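Side-chain contact in glucoamylase (Thermoanaerobacterium thermosaccharolyticum, PDB 1LF6), which hydrolyses terminal alpha-1,4-linked glucose units one after another from the non-reducing ends of starch-like chains, releasing beta-D-glucose: residues 44-49 with 312-317. Sequence-based numbering, arbitrary orientation.
Sequences NNYVSK and TNKGAY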
loop_
_atom_site.group_PDB
_atom_site.type_symbol
_atom_site.label_atom_id
_atom_site.label_comp_id
_atom_site.label_asym_id
_atom_site.label_seq_id
_atom_site.Cartn_x
_atom_site.Cartn_y
_atom_site.Cartn_z
ATOM N N ASN A 44 11.896 -9.334 -8.121
ATOM C CA ASN A 44 12.780 -8.929 -7.036
ATOM C C ASN A 44 14.147 -8.468 -7.561
ATOM O O ASN A 44 15.192 -9.026 -7.223
ATOM C CB ASN A 44 12.922 -10.084 -6.030
ATOM C CG ASN A 44 13.940 -9.800 -4.938
ATOM O OD1 ASN A 44 14.084 -8.672 -4.475
ATOM N ND2 ASN A 44 14.644 -10.839 -4.512
ATOM N N ASN A 45 14.114 -7.454 -8.419
ATOM C CA ASN A 45 15.320 -6.858 -8.986
ATOM C C ASN A 45 14.965 -5.467 -9.494
ATOM O O ASN A 45 13.786 -5.131 -9.605
ATOM C CB ASN A 45 15.910 -7.721 -10.122
ATOM C CG ASN A 45 14.988 -7.845 -11.331
ATOM O OD1 ASN A 45 14.466 -8.919 -11.615
ATOM N ND2 ASN A 45 14.804 -6.751 -12.057
ATOM N N TYR A 46 15.975 -4.662 -9.802
ATOM C CA TYR A 46 15.739 -3.300 -10.270
ATOM C C TYR A 46 15.600 -3.147 -11.780
ATOM O O TYR A 46 15.205 -2.087 -12.269
ATOM C CB TYR A 46 16.845 -2.376 -9.749
ATOM C CG TYR A 46 16.848 -2.254 -8.238
ATOM C CD1 TYR A 46 17.788 -2.931 -7.459
ATOM C CD2 TYR A 46 15.879 -1.492 -7.586
ATOM C CE1 TYR A 46 17.758 -2.852 -6.063
ATOM C CE2 TYR A 46 15.838 -1.408 -6.199
ATOM C CZ TYR A 46 16.775 -2.085 -5.442
ATOM O OH TYR A 46 16.728 -1.991 -4.070
ATOM N N VAL A 47 15.901 -4.212 -12.515
ATOM C CA VAL A 47 15.809 -4.192 -13.969
ATOM C C VAL A 47 14.359 -4.172 -14.451
ATOM O O VAL A 47 13.967 -3.297 -15.224
ATOM C CB VAL A 47 16.518 -5.421 -14.588
ATOM C CG1 VAL A 47 16.508 -5.316 -16.108
ATOM C CG2 VAL A 47 17.948 -5.519 -14.063
ATOM N N SER A 48 13.568 -5.140 -13.995
ATOM C CA SER A 48 12.164 -5.236 -14.389
ATOM C C SER A 48 11.337 -4.207 -13.625
ATOM O O SER A 48 10.912 -4.456 -12.495
ATOM C CB SER A 48 11.634 -6.642 -14.103
ATOM O OG SER A 48 10.283 -6.772 -14.526
ATOM N N LYS A 49 11.112 -3.055 -14.253
ATOM C CA LYS A 49 10.358 -1.977 -13.631
ATOM C C LYS A 49 8.857 -2.040 -13.901
ATOM O O LYS A 49 8.276 -1.122 -14.476
ATOM C CB LYS A 49 10.919 -0.624 -14.082
ATOM C CG LYS A 49 12.411 -0.443 -13.806
ATOM C CD LYS A 49 12.813 1.020 -13.952
ATOM C CE LYS A 49 14.319 1.196 -14.063
ATOM N NZ LYS A 49 15.100 0.397 -13.092
ATOM N N THR A 312 13.847 3.146 -9.251
ATOM C CA THR A 312 14.706 4.195 -9.784
ATOM C C THR A 312 15.179 5.052 -8.611
ATOM O O THR A 312 16.369 5.321 -8.463
ATOM C CB THR A 312 13.950 5.060 -10.805
ATOM O OG1 THR A 312 13.392 4.215 -11.817
ATOM C CG2 THR A 312 14.897 6.064 -11.465
ATOM N N ASN A 313 14.237 5.480 -7.775
ATOM C CA ASN A 313 14.569 6.265 -6.589
ATOM C C ASN A 313 14.590 5.269 -5.440
ATOM O O ASN A 313 13.591 5.092 -4.737
ATOM C CB ASN A 313 13.509 7.342 -6.333
ATOM C CG ASN A 313 13.763 8.613 -7.122
ATOM O OD1 ASN A 313 14.637 9.409 -6.775
ATOM N ND2 ASN A 313 13.006 8.805 -8.192
ATOM N N LYS A 314 15.727 4.599 -5.268
ATOM C CA LYS A 314 15.867 3.595 -4.221
ATOM C C LYS A 314 15.689 4.179 -2.826
ATOM O O LYS A 314 16.131 5.288 -2.540
ATOM C CB LYS A 314 17.229 2.903 -4.337
ATOM C CG LYS A 314 17.427 2.148 -5.649
ATOM C CD LYS A 314 18.774 1.453 -5.690
ATOM C CE LYS A 314 18.977 0.722 -7.008
ATOM N NZ LYS A 314 20.326 0.098 -7.088
ATOM N N GLY A 315 15.041 3.415 -1.954
ATOM C CA GLY A 315 14.803 3.884 -0.604
ATOM C C GLY A 315 13.423 4.501 -0.495
ATOM O O GLY A 315 12.907 4.703 0.603
ATOM N N ALA A 316 12.822 4.805 -1.642
ATOM C CA ALA A 316 11.488 5.395 -1.670
ATOM C C ALA A 316 10.404 4.327 -1.514
ATOM O O ALA A 316 9.964 3.737 -2.493
ATOM C CB ALA A 316 11.286 6.145 -2.972
ATOM N N TYR A 317 9.981 4.073 -0.281
ATOM C CA TYR A 317 8.940 3.083 -0.027
ATOM C C TYR A 317 7.601 3.796 0.116
ATOM O O TYR A 317 7.477 4.738 0.901
ATOM C CB TYR A 317 9.265 2.292 1.242
ATOM C CG TYR A 317 10.377 1.292 1.033
ATOM C CD1 TYR A 317 10.109 0.030 0.508
ATOM C CD2 TYR A 317 11.707 1.633 1.286
ATOM C CE1 TYR A 317 11.135 -0.871 0.235
ATOM C CE2 TYR A 317 12.747 0.738 1.013
ATOM C CZ TYR A 317 12.451 -0.507 0.486
ATOM O OH TYR A 317 13.473 -1.384 0.185
#
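K314 lies over one face of the Y46 ring in a CH-pi and cation-pi contact. The contact joins a loop of the N-terminal beta-sandwich domain to a loop of the (alpha/alpha) barrel domain. K314 CE sits 3.6 Å from the Y46 ring centroid and almost exactly on the ring normal. K314 NZ lies farther out over the same face, 4.2 Å from that centroid and 20° off the normal. The lysine chain is extended beyond CG and runs from CG near Y46 CE2 to CE over the ring centre and NZ toward the CD1-CE1 side. K314 is the second residue of a type II beta turn from N313 to A316, closed by a 3.2 Å hydrogen bond from A316 N to N313 O.

Beside this pair, the CD and CE methylenes of K49 cross T312 at about a right angle. K49 CE and T312 OG1 are 3.9 Å apart, a van der Waals contact.

The phenol end of Y46 is anchored by a hydrogen bond between its OH and E309 OE1; E309 OE2 accepts one from G315 N of the turn. R363 of helix 358-375 touches both Y46 and K314. A leucine in place of Y46 would probably leave K314 without its aromatic face and E309 without the hydroxyl.

K49 bends at its last torsion (chi4 -45°), bringing K49 NZ into a 2.6 Å hydrogen bond to Y46 O, with a C=O...N angle of 162°.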